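PDB 7DMB: putative methyltransferase from Emericella variicolor, which probably transfers a methyl group from S-adenosylmethionine in trans to a polyketide synthase-bound intermediate during calbistrin biosynthesis, and is captured here with the by-product S-adenosyl-L-homocysteine. Local coordinates for residues A[66-70]-A[318-322]; A[72-76]-A[149-154]; A[77-83]-A[153-159]; A[127-131]-A[143-147]; A[163-167]-A[323-327]. One frame throughout, in Å; residues are numbered along the deposited sequence.

In the fold
The five contacts tie together the helical part of the chain that stands beside the seven-stranded mixed sheet of the methyltransferase fold. Helix 56-79 and helix 140-157 run alongside each other through contacts 2 and 3, whose centres are 8 Å apart. Contact 4 joins helix 140-157 to helix 120-134. Helix 319-324, which follows sheet strand 306-313, plugs into this bundle through contact 1, where Phe322 touches Met73, Val149 and Pro146, and meets helix 163-168 in contact 5, whose Met323 also packs on Pro146 of contact 4. Contact 5 lies nearest the cofactor pocket: the side chain of Val324 is about 8 Å from S-adenosyl-L-homocysteine, against about 13 Å for Tyr319 in contact 1.

Contact 1: A[66-70]-A[318-322]; sequences WVLCA and KYVDF
Trp66, on helix 56-79, lays its indole across the first turn of helix 319-324 and meets Lys318, Tyr319 and Phe322. Its CB sits over the face of the Phe322 ring, 4.2 Å from the ring centroid, in a CH-pi contact. From there chi1 of 85° sets CG between the backbone N and the carbonyl carbon, and the flat ring system is presented to the neighbouring helix. On the pyrrole side CD1 reaches the edge of the Tyr319 ring, with CD1 to Tyr319 CD1 at 3.3 Å. NE1 lies by the CA and CB of the same tyrosine; that CA stands over the five-membered ring, 3.9 Å from its centroid, as a second CH-pi contact. The three rings form an aromatic cluster that fastens the helix entered from sheet strand 306-313 to the helical bundle beside the methyltransferase fold. On the benzene side CE3 approaches Phe322 CD1 at 3.6 Å, the two rings inclined by 34°. Farther out, CZ2 lies 3.8 Å from Lys318 CB, with CH2 close to the same carbon, while the remainder of the lysine chain leads away. One turn on from Trp66, Cys69 CB touches Phe322 CZ at 3.8 Å, and Ala70 CB lies 3.8 Å from Phe322 CE1. Tyr319 OH makes a weak hydrogen bond to Val142 O, and Phe322 O accepts a hydrogen bond from Tyr90 OH of helix 85-101.

Contact 2: A[72-76]-A[149-154]; sequences QMQEK and VYDNVV
Met73 occupies the apolar centre, its CE lodged between Val149 CG1 at 3.7 Å and Val153 CG2 at 3.8 Å. The chain bends at its last torsion, chi3 81°, which carries this methyl to the two valines. CG and SD run past the backbone of Tyr150, with CG 3.7 Å from Tyr150 CA and near the plane of the ring at its edge. Beside it Gln72 and Tyr150 point the same way, and Gln72 CG lies 3.5 Å from Tyr150 CE1. The amide of Gln72 is held by Arg123 and by Asp120 O. The axes of the two helical segments, 9.6 Å apart, are parallel to within 5°, so the two helices of the bundle run side by side here. Lys76 reaches across toward the outer edge. Its CG and CE both press on Val154 CG2 at 3.5 Å, a tight fit, while its aliphatic chain slides past Val153. At the tip NZ makes a weak hydrogen bond of 3.4 Å to Tyr150 O. It also stands over the Tyr150 ring, too far for more than a weak attraction. The methylenes of Lys76 thus carry most of its contact, and its ammonium, close to the carbonyls of Tyr150 and Asp151, is probably in a mildly favourable setting.

Contact 3: A[77-83]-A[153-159]; sequences LKSATCT and VVDIVEG
Leu77 and Val157 cross at about a right angle where helix 140-157 ends in a Schellman motif, with Gly159 as its C-prime residue. Leu77 CD2 lies 4.1 Å from Val157 CG1 and also meets Val153 CG2. The other methyl of Val157, CG2, abuts Ala80 CB at 3.8 Å. That alanine carbon also touches Val154, as the chain leaves helix 56-79 and passes over the end of its neighbour. Farther along, Thr81 and Glu158 are again set nearly perpendicular. Beyond CG the Glu158 chain is extended, bringing OE2 to Thr81 N at 2.9 Å in an almost straight bond, with an N-H...O angle of 176°. Thr81 N meets OE2 on its anti side, 22° out of the carboxylate plane. The other oxygen, OE1, is in a salt bridge with Arg160, so both oxygens are engaged; a water also donates to Glu158 OE2, at 2.8 Å. Thr83 then holds the last helical turn through its backbone N, which donates to Val157 O at 3.0 Å. Its hydroxyl is turned to the same carbonyl, but the 2.5 Å between Thr83 OG1 and Val157 O is doubtfully short; more securely placed is Thr83 CG2, which packs 3.7 Å from Glu158 CA.

Contact 4: A[127-131]-A[143-147]; sequences MNEMR and IEGPW
Arg131 and Glu144 form a side-on, two-pronged salt bridge between helices 120-134 and 140-157. Arg131 NE donates to Glu144 OE1 at 2.9 Å and Arg131 NH2 to Glu144 OE2 at 2.8 Å, both bonds nearly straight. Both oxygens are met on their syn sides and lie close to the guanidinium plane, although the two flat groups are inclined by 30°. The glutamate bends at chi2 to turn its carboxylate to the arginine. A third nitrogen is tied down within the same helix: NH1 donates to Asn128 OD1 at 2.9 Å, again in the guanidinium plane. With three bonds around its rim, the group is fixed in rotation and lies flat on the indole of Trp147. The planes differ by only 7°, and CZ is 3.5 Å from the centroid of the five-membered ring, over its face, a stacked cation-pi arrangement. Two N-H donors, Arg131 NH2 and Trp147 NE1, come within 3.4 Å of each other here without bonding. Arg131 CD adds a CH-pi contact over the same five-membered ring, and Asn128 OD1 lies above the outer part of the indole.

Toward the bundle interior the contact becomes apolar. Met127 CE nestles against Trp147 CE3 at 3.4 Å, and Ile143 CD1 meets Met130 CE at 4.1 Å. Met127 continues to Cys69, while Met130 packs on Met61 and Met65 of helix 56-79. The axes of the two short segments lie at 147° between their N-to-C directions, roughly antiparallel, as in a helical hairpin closed by the short connection between helices 120-134 and 140-157.

Contact 5: A[163-167]-A[323-327]; sequences LVKVL and MVGLL
Leu163 drives its CD2 methyl into the type I turn at residues 324-327. The methyl lies 3.5 Å from Met323 O, 3.7 Å from Leu327 CD2 and 4.0 Å from Leu326 CB, so one carbon touches both backbone and side chains there. CG stands anti to the backbone N (chi1 180°), and CD2 is the branch that meets the turn. Leu327 crosses Leu163 at about a right angle, its CD2 resting also near Leu163 CB. At the more exposed margin the same Leu327 methyl comes within 4.4 Å of Val164 CG2. One turn farther along the helix, Leu167 presents both branches to Met323: CD1 and CD2 are each 4.1 Å from Met323 CE. The methionine chain folds at chi2 and chi3, which swings this methyl back to the leucine.

The side chains that meet are all apolar, and the partners are positioned by the backbone around them. The beta turn from Val324 to Leu327, with Leu327 N bonded to Val324 O at 3.0 Å, sets its leucines against helix 163-168. Behind them Leu326 is backed by Phe87 and Tyr90 of helix 85-101, and its carbonyl accepts from His86. Val149 of helix 140-157 touches Leu163, and Pro146 touches Met323. The side chain of Val164 is about 9 Å from that of Thr209, which binds S-adenosyl-L-homocysteine. The packing joins helix 163-168 to the 324-327 turn near the cofactor pocket, in what is consistent with a Rossmann-like S-adenosylmethionine-dependent methyltransferase fold.

Contact 1: A[66-70]-A[318-322]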
# COMPACT_ATOMS: atom_id res chain seq x y z
N TRP A 66 -1.78 17.60 3.43
CA TRP A 66 -0.34 17.42 3.26
C TRP A 66 0.26 18.59 2.51
O TRP A 66 1.43 18.90 2.72
CB TRP A 66 -0.01 16.06 2.61
CG TRP A 66 -0.04 15.98 1.10
CD1 TRP A 66 -1.01 15.35 0.34
CD2 TRP A 66 0.93 16.47 0.17
NE1 TRP A 66 -0.70 15.45 -0.99
CE2 TRP A 66 0.48 16.14 -1.13
CE3 TRP A 66 2.14 17.18 0.30
CZ2 TRP A 66 1.19 16.48 -2.28
CZ3 TRP A 66 2.84 17.52 -0.86
CH2 TRP A 66 2.37 17.17 -2.12
N VAL A 67 -0.52 19.27 1.66
CA VAL A 67 -0.00 20.49 1.03
C VAL A 67 0.23 21.58 2.08
O VAL A 67 1.23 22.30 2.03
CB VAL A 67 -0.96 20.98 -0.08
CG1 VAL A 67 -0.62 22.43 -0.49
CG2 VAL A 67 -0.90 20.05 -1.30
N LEU A 68 -0.70 21.73 3.02
CA LEU A 68 -0.53 22.70 4.09
C LEU A 68 0.72 22.40 4.93
O LEU A 68 1.54 23.29 5.19
CB LEU A 68 -1.78 22.74 4.97
CG LEU A 68 -3.00 23.49 4.45
CD1 LEU A 68 -4.28 22.99 5.17
CD2 LEU A 68 -2.83 25.00 4.66
N CYS A 69 0.85 21.15 5.40
CA CYS A 69 2.07 20.77 6.12
C CYS A 69 3.33 21.01 5.28
O CYS A 69 4.35 21.45 5.82
CB CYS A 69 2.04 19.30 6.55
SG CYS A 69 0.48 18.72 7.35
N ALA A 70 3.29 20.66 3.98
CA ALA A 70 4.48 20.80 3.15
C ALA A 70 4.89 22.26 3.03
O ALA A 70 6.08 22.58 3.09
CB ALA A 70 4.24 20.19 1.76
N LYS A 318 1.10 13.09 -4.92
CA LYS A 318 2.36 12.93 -4.20
C LYS A 318 2.17 12.75 -2.69
O LYS A 318 3.11 13.02 -1.93
CB LYS A 318 3.27 14.13 -4.47
CG LYS A 318 4.27 13.97 -5.62
CD LYS A 318 3.66 13.39 -6.86
CE LYS A 318 4.72 12.67 -7.70
NZ LYS A 318 4.12 11.94 -8.86
N TYR A 319 0.99 12.32 -2.25
CA TYR A 319 0.77 12.17 -0.81
C TYR A 319 1.69 11.11 -0.23
O TYR A 319 2.22 11.27 0.87
CB TYR A 319 -0.71 11.84 -0.53
CG TYR A 319 -1.03 11.51 0.92
CD1 TYR A 319 -0.88 12.45 1.92
CD2 TYR A 319 -1.49 10.24 1.29
CE1 TYR A 319 -1.17 12.16 3.23
CE2 TYR A 319 -1.78 9.94 2.62
CZ TYR A 319 -1.62 10.91 3.58
OH TYR A 319 -1.89 10.64 4.90
N VAL A 320 1.93 10.03 -0.98
CA VAL A 320 2.80 8.97 -0.47
C VAL A 320 4.25 9.42 -0.48
O VAL A 320 5.01 9.13 0.45
CB VAL A 320 2.59 7.66 -1.26
CG1 VAL A 320 3.26 6.51 -0.56
CG2 VAL A 320 1.10 7.38 -1.36
N ASP A 321 4.66 10.16 -1.53
CA ASP A 321 5.99 10.77 -1.53
C ASP A 321 6.19 11.63 -0.29
O ASP A 321 7.24 11.57 0.35
CB ASP A 321 6.20 11.62 -2.78
CG ASP A 321 5.97 10.84 -4.05
OD1 ASP A 321 6.96 10.53 -4.74
OD2 ASP A 321 4.80 10.53 -4.35
N PHE A 322 5.20 12.45 0.04
CA PHE A 322 5.31 13.28 1.24
C PHE A 322 5.45 12.43 2.50
O PHE A 322 6.25 12.75 3.38
CB PHE A 322 4.09 14.20 1.35
CG PHE A 322 4.06 15.00 2.60
CD1 PHE A 322 4.70 16.23 2.65
CD2 PHE A 322 3.43 14.52 3.75
CE1 PHE A 322 4.71 16.97 3.81
CE2 PHE A 322 3.45 15.26 4.91
CZ PHE A 322 4.08 16.50 4.94

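Contact 2: A[72-76]-A[149-154]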
# COMPACT_ATOMS: atom_id res chain seq x y z
N GLN A 72 4.23 24.53 5.30
CA GLN A 72 4.68 24.86 6.64
C GLN A 72 6.07 24.31 6.93
O GLN A 72 6.71 24.78 7.86
CB GLN A 72 3.68 24.33 7.68
CG GLN A 72 3.60 25.14 8.96
CD GLN A 72 2.91 26.49 8.78
OE1 GLN A 72 2.44 26.82 7.70
NE2 GLN A 72 2.83 27.26 9.85
N MET A 73 6.53 23.33 6.15
CA MET A 73 7.83 22.71 6.38
C MET A 73 8.98 23.44 5.72
O MET A 73 10.14 23.18 6.06
CB MET A 73 7.81 21.27 5.88
CG MET A 73 7.14 20.32 6.83
SD MET A 73 6.49 18.88 5.96
CE MET A 73 8.00 17.91 5.81
N GLN A 74 8.70 24.35 4.78
CA GLN A 74 9.75 24.89 3.92
C GLN A 74 10.83 25.59 4.74
O GLN A 74 12.02 25.26 4.63
CB GLN A 74 9.15 25.84 2.88
CG GLN A 74 8.22 25.12 1.91
CD GLN A 74 8.91 23.97 1.19
OE1 GLN A 74 9.97 24.15 0.58
NE2 GLN A 74 8.30 22.77 1.26
N GLU A 75 10.44 26.55 5.57
CA GLU A 75 11.45 27.30 6.32
C GLU A 75 12.14 26.41 7.34
O GLU A 75 13.34 26.55 7.58
CB GLU A 75 10.82 28.52 6.99
CG GLU A 75 11.87 29.41 7.67
CD GLU A 75 11.27 30.60 8.41
OE1 GLU A 75 10.13 31.00 8.10
OE2 GLU A 75 11.96 31.14 9.31
N LYS A 76 11.39 25.47 7.91
CA LYS A 76 11.96 24.53 8.87
C LYS A 76 13.02 23.65 8.20
O LYS A 76 14.12 23.47 8.73
CB LYS A 76 10.84 23.68 9.47
CG LYS A 76 10.97 23.43 10.96
CD LYS A 76 9.76 22.69 11.54
CE LYS A 76 10.19 21.66 12.59
NZ LYS A 76 9.05 21.11 13.32
N VAL A 149 4.56 14.46 10.36
CA VAL A 149 5.75 14.61 9.53
C VAL A 149 6.24 16.05 9.59
O VAL A 149 7.42 16.32 9.81
CB VAL A 149 5.45 14.17 8.08
CG1 VAL A 149 6.50 14.76 7.13
CG2 VAL A 149 5.40 12.65 8.00
N TYR A 150 5.32 17.00 9.39
CA TYR A 150 5.64 18.41 9.57
C TYR A 150 6.21 18.66 10.96
O TYR A 150 7.25 19.32 11.12
CB TYR A 150 4.39 19.27 9.37
CG TYR A 150 4.41 20.48 10.27
CD1 TYR A 150 5.23 21.57 9.99
CD2 TYR A 150 3.63 20.54 11.42
CE1 TYR A 150 5.28 22.66 10.80
CE2 TYR A 150 3.68 21.64 12.24
CZ TYR A 150 4.51 22.70 11.92
OH TYR A 150 4.58 23.82 12.72
N ASP A 151 5.54 18.13 11.98
CA ASP A 151 5.81 18.48 13.36
C ASP A 151 7.13 17.89 13.86
O ASP A 151 7.63 18.34 14.89
CB ASP A 151 4.64 17.99 14.22
CG ASP A 151 4.66 18.56 15.61
OD1 ASP A 151 4.84 19.79 15.78
OD2 ASP A 151 4.51 17.77 16.55
N ASN A 152 7.70 16.92 13.16
CA ASN A 152 8.92 16.26 13.61
C ASN A 152 10.05 16.34 12.59
O ASN A 152 11.11 15.74 12.82
CB ASN A 152 8.66 14.78 13.92
CG ASN A 152 7.74 14.59 15.08
OD1 ASN A 152 8.18 14.55 16.23
ND2 ASN A 152 6.45 14.45 14.78
N VAL A 153 9.86 17.06 11.49
CA VAL A 153 10.76 16.90 10.35
C VAL A 153 12.21 17.21 10.73
O VAL A 153 13.13 16.46 10.36
CB VAL A 153 10.27 17.76 9.16
CG1 VAL A 153 10.22 19.22 9.53
CG2 VAL A 153 11.15 17.52 7.95
N VAL A 154 12.43 18.26 11.52
CA VAL A 154 13.80 18.63 11.91
C VAL A 154 14.43 17.54 12.77
O VAL A 154 15.54 17.09 12.49
CB VAL A 154 13.82 20.00 12.63
CG1 VAL A 154 15.20 20.22 13.31
CG2 VAL A 154 13.50 21.14 11.63

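Contact 3: A[77-83]-A[153-159]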
# COMPACT_ATOMS: atom_id res chain seq x y z
N LEU A 77 12.70 23.13 7.02
CA LEU A 77 13.63 22.24 6.33
C LEU A 77 14.91 22.96 5.95
O LEU A 77 16.01 22.40 6.08
CB LEU A 77 12.96 21.65 5.09
CG LEU A 77 12.44 20.22 5.31
CD1 LEU A 77 11.69 19.73 4.09
CD2 LEU A 77 13.60 19.31 5.65
N LYS A 78 14.80 24.21 5.50
CA LYS A 78 15.97 24.91 4.96
C LYS A 78 16.98 25.26 6.05
O LYS A 78 18.19 25.17 5.83
CB LYS A 78 15.53 26.16 4.21
CG LYS A 78 14.72 25.88 2.95
CD LYS A 78 15.15 24.58 2.24
CE LYS A 78 16.45 24.76 1.41
NZ LYS A 78 16.83 23.62 0.54
N SER A 79 16.52 25.62 7.24
CA SER A 79 17.45 25.88 8.32
C SER A 79 17.94 24.61 9.02
O SER A 79 18.83 24.70 9.88
CB SER A 79 16.83 26.83 9.35
OG SER A 79 15.46 26.55 9.55
N ALA A 80 17.40 23.45 8.67
CA ALA A 80 17.79 22.21 9.33
C ALA A 80 19.01 21.59 8.68
O ALA A 80 19.30 21.79 7.49
CB ALA A 80 16.63 21.20 9.32
N THR A 81 19.73 20.80 9.47
CA THR A 81 20.87 20.03 8.99
C THR A 81 20.38 18.67 8.51
O THR A 81 20.12 17.78 9.32
CB THR A 81 21.92 19.88 10.09
OG1 THR A 81 22.33 21.18 10.54
CG2 THR A 81 23.13 19.11 9.58
N CYS A 82 20.27 18.51 7.19
CA CYS A 82 19.97 17.20 6.60
C CYS A 82 21.18 16.29 6.74
O CYS A 82 22.19 16.47 6.05
CB CYS A 82 19.58 17.37 5.13
SG CYS A 82 17.92 18.04 4.97
N THR A 83 21.07 15.30 7.62
CA THR A 83 22.22 14.51 8.04
C THR A 83 22.51 13.31 7.15
O THR A 83 23.57 12.70 7.30
CB THR A 83 22.03 14.02 9.47
OG1 THR A 83 20.75 13.39 9.58
CG2 THR A 83 22.12 15.18 10.44
N VAL A 153 9.86 17.06 11.49
CA VAL A 153 10.76 16.90 10.35
C VAL A 153 12.21 17.21 10.73
O VAL A 153 13.13 16.46 10.36
CB VAL A 153 10.27 17.76 9.16
CG1 VAL A 153 10.22 19.22 9.53
CG2 VAL A 153 11.15 17.52 7.95
N VAL A 154 12.43 18.26 11.52
CA VAL A 154 13.80 18.63 11.91
C VAL A 154 14.43 17.54 12.77
O VAL A 154 15.54 17.09 12.49
CB VAL A 154 13.82 20.00 12.63
CG1 VAL A 154 15.20 20.22 13.31
CG2 VAL A 154 13.50 21.14 11.63
N ASP A 155 13.73 17.10 13.82
CA ASP A 155 14.22 15.97 14.60
C ASP A 155 14.48 14.75 13.72
O ASP A 155 15.36 13.95 14.02
CB ASP A 155 13.23 15.58 15.69
CG ASP A 155 13.29 16.51 16.89
OD1 ASP A 155 14.15 17.40 16.91
OD2 ASP A 155 12.47 16.33 17.82
N ILE A 156 13.72 14.59 12.63
CA ILE A 156 13.93 13.43 11.78
C ILE A 156 15.16 13.62 10.89
O ILE A 156 16.07 12.77 10.89
CB ILE A 156 12.66 13.12 10.96
CG1 ILE A 156 11.50 12.72 11.89
CG2 ILE A 156 12.94 12.01 9.92
CD1 ILE A 156 10.13 12.75 11.24
N VAL A 157 15.24 14.74 10.16
CA VAL A 157 16.39 14.90 9.26
C VAL A 157 17.68 15.14 10.03
O VAL A 157 18.77 14.95 9.48
CB VAL A 157 16.22 16.04 8.24
CG1 VAL A 157 14.95 15.86 7.41
CG2 VAL A 157 16.26 17.40 8.94
N GLU A 158 17.60 15.54 11.30
CA GLU A 158 18.81 15.68 12.08
C GLU A 158 19.15 14.42 12.89
O GLU A 158 20.10 14.46 13.68
CB GLU A 158 18.70 16.89 13.00
CG GLU A 158 18.50 18.17 12.18
CD GLU A 158 18.82 19.44 12.93
OE1 GLU A 158 18.98 19.41 14.18
OE2 GLU A 158 18.91 20.49 12.25
N GLY A 159 18.41 13.33 12.69
CA GLY A 159 18.80 12.04 13.27
C GLY A 159 18.51 11.88 14.75
O GLY A 159 19.15 11.05 15.40
O HOH W 1 21.22 22.11 12.47

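Contact 4: A[127-131]-A[143-147]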
# COMPACT_ATOMS: atom_id res chain seq x y z
N MET A 127 -4.49 23.75 9.67
CA MET A 127 -4.05 22.39 9.92
C MET A 127 -4.73 21.81 11.16
O MET A 127 -5.19 20.66 11.16
CB MET A 127 -2.53 22.33 10.06
CG MET A 127 -1.74 22.44 8.73
SD MET A 127 -0.06 23.09 8.97
CE MET A 127 0.78 21.63 9.53
N ASN A 128 -4.87 22.61 12.22
CA ASN A 128 -5.46 22.07 13.44
C ASN A 128 -6.97 21.90 13.32
O ASN A 128 -7.53 20.99 13.95
CB ASN A 128 -5.08 22.95 14.63
CG ASN A 128 -3.62 22.76 15.02
OD1 ASN A 128 -3.11 21.64 14.96
ND2 ASN A 128 -2.95 23.84 15.38
N GLU A 129 -7.62 22.74 12.53
CA GLU A 129 -9.03 22.54 12.20
C GLU A 129 -9.24 21.23 11.44
O GLU A 129 -10.29 20.59 11.59
CB GLU A 129 -9.55 23.72 11.37
CG GLU A 129 -10.33 24.76 12.15
CD GLU A 129 -10.12 26.18 11.63
OE1 GLU A 129 -9.87 26.36 10.40
OE2 GLU A 129 -10.18 27.12 12.45
N MET A 130 -8.30 20.84 10.58
CA MET A 130 -8.48 19.61 9.82
C MET A 130 -8.29 18.38 10.71
O MET A 130 -9.05 17.41 10.61
CB MET A 130 -7.53 19.60 8.63
CG MET A 130 -7.85 20.72 7.63
SD MET A 130 -7.14 20.41 6.01
CE MET A 130 -7.63 18.71 5.80
N ARG A 131 -7.31 18.43 11.61
CA ARG A 131 -7.15 17.37 12.60
C ARG A 131 -8.40 17.24 13.46
O ARG A 131 -8.92 16.13 13.66
CB ARG A 131 -5.93 17.65 13.47
CG ARG A 131 -4.67 17.78 12.66
CD ARG A 131 -3.55 18.35 13.48
NE ARG A 131 -3.08 17.40 14.49
CZ ARG A 131 -2.55 17.75 15.65
NH1 ARG A 131 -2.44 19.04 15.96
NH2 ARG A 131 -2.13 16.83 16.50
N ILE A 143 -4.84 12.32 8.16
CA ILE A 143 -4.68 13.74 8.44
C ILE A 143 -3.61 13.98 9.49
O ILE A 143 -2.80 14.90 9.37
CB ILE A 143 -6.03 14.35 8.86
CG1 ILE A 143 -7.04 14.24 7.72
CG2 ILE A 143 -5.86 15.82 9.31
CD1 ILE A 143 -6.56 14.84 6.42
N GLU A 144 -3.60 13.13 10.52
CA GLU A 144 -2.64 13.24 11.61
C GLU A 144 -1.25 12.88 11.16
O GLU A 144 -0.27 13.42 11.68
CB GLU A 144 -3.05 12.32 12.78
CG GLU A 144 -2.26 12.55 14.04
CD GLU A 144 -2.64 13.85 14.73
OE1 GLU A 144 -3.54 14.56 14.22
OE2 GLU A 144 -2.05 14.16 15.78
N GLY A 145 -1.14 11.94 10.21
CA GLY A 145 0.13 11.48 9.70
C GLY A 145 0.96 12.62 9.14
O GLY A 145 2.09 12.88 9.59
N PRO A 146 0.44 13.31 8.14
CA PRO A 146 1.20 14.46 7.59
C PRO A 146 1.51 15.53 8.63
O PRO A 146 2.61 16.09 8.63
CB PRO A 146 0.30 14.98 6.45
CG PRO A 146 -1.03 14.30 6.65
CD PRO A 146 -0.79 13.02 7.37
N TRP A 147 0.57 15.80 9.54
CA TRP A 147 0.84 16.75 10.62
C TRP A 147 2.09 16.34 11.40
O TRP A 147 2.97 17.17 11.67
CB TRP A 147 -0.37 16.86 11.56
CG TRP A 147 0.06 17.43 12.87
CD1 TRP A 147 0.43 16.74 14.00
CD2 TRP A 147 0.24 18.81 13.18
NE1 TRP A 147 0.82 17.62 14.98
CE2 TRP A 147 0.70 18.89 14.50
CE3 TRP A 147 0.04 19.99 12.45
CZ2 TRP A 147 0.95 20.11 15.13
CZ3 TRP A 147 0.30 21.21 13.07
CH2 TRP A 147 0.75 21.26 14.40

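Contact 5: A[163-167]-A[323-327]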
# COMPACT_ATOMS: atom_id res chain seq x y z
N LEU A 163 11.33 8.34 11.61
CA LEU A 163 9.99 8.51 11.05
C LEU A 163 9.04 7.39 11.50
O LEU A 163 7.91 7.66 11.91
CB LEU A 163 10.05 8.55 9.52
CG LEU A 163 8.70 8.71 8.82
CD1 LEU A 163 8.06 10.07 9.15
CD2 LEU A 163 8.80 8.56 7.31
N VAL A 164 9.46 6.13 11.37
CA VAL A 164 8.57 5.01 11.68
C VAL A 164 8.08 5.11 13.12
O VAL A 164 6.90 4.88 13.40
CB VAL A 164 9.27 3.66 11.42
CG1 VAL A 164 8.36 2.50 11.86
CG2 VAL A 164 9.61 3.51 9.95
N LYS A 165 8.99 5.44 14.05
CA LYS A 165 8.59 5.64 15.44
C LYS A 165 7.54 6.74 15.55
O LYS A 165 6.52 6.58 16.23
CB LYS A 165 9.80 5.98 16.29
CG LYS A 165 9.51 5.91 17.78
CD LYS A 165 10.11 7.08 18.55
CE LYS A 165 9.64 7.04 19.99
NZ LYS A 165 10.68 7.55 20.93
N VAL A 166 7.78 7.86 14.86
CA VAL A 166 6.81 8.95 14.82
C VAL A 166 5.46 8.44 14.35
O VAL A 166 4.42 8.76 14.93
CB VAL A 166 7.34 10.09 13.94
CG1 VAL A 166 6.20 10.99 13.45
CG2 VAL A 166 8.40 10.88 14.69
N LEU A 167 5.44 7.60 13.32
CA LEU A 167 4.17 7.13 12.78
C LEU A 167 3.57 6.00 13.60
O LEU A 167 2.37 5.73 13.48
CB LEU A 167 4.33 6.71 11.32
CG LEU A 167 4.83 7.80 10.36
CD1 LEU A 167 4.82 7.33 8.89
CD2 LEU A 167 4.01 9.06 10.52
N MET A 323 4.69 11.34 2.58
CA MET A 323 4.56 10.63 3.85
C MET A 323 5.76 9.75 4.14
O MET A 323 6.14 9.59 5.30
CB MET A 323 3.28 9.79 3.86
CG MET A 323 2.03 10.57 4.19
SD MET A 323 2.14 11.47 5.74
CE MET A 323 2.56 10.12 6.87
N VAL A 324 6.33 9.14 3.11
CA VAL A 324 7.40 8.17 3.32
C VAL A 324 8.72 8.59 2.68
O VAL A 324 9.71 7.87 2.79
CB VAL A 324 6.98 6.77 2.82
CG1 VAL A 324 5.65 6.36 3.44
CG2 VAL A 324 6.85 6.79 1.34
N GLY A 325 8.77 9.77 2.05
CA GLY A 325 10.00 10.24 1.44
C GLY A 325 11.16 10.40 2.40
O GLY A 325 12.32 10.39 1.98
N LEU A 326 10.88 10.54 3.69
CA LEU A 326 11.96 10.68 4.66
C LEU A 326 12.67 9.35 4.94
O LEU A 326 13.68 9.35 5.65
CB LEU A 326 11.40 11.28 5.97
CG LEU A 326 11.09 12.79 5.93
CD1 LEU A 326 10.28 13.24 7.15
CD2 LEU A 326 12.36 13.63 5.79
N LEU A 327 12.19 8.23 4.36
CA LEU A 327 12.86 6.94 4.43
C LEU A 327 13.80 6.74 3.24
O LEU A 327 13.43 7.06 2.09
CB LEU A 327 11.85 5.80 4.47
CG LEU A 327 10.79 5.99 5.54
CD1 LEU A 327 9.74 4.87 5.48
CD2 LEU A 327 11.47 6.06 6.90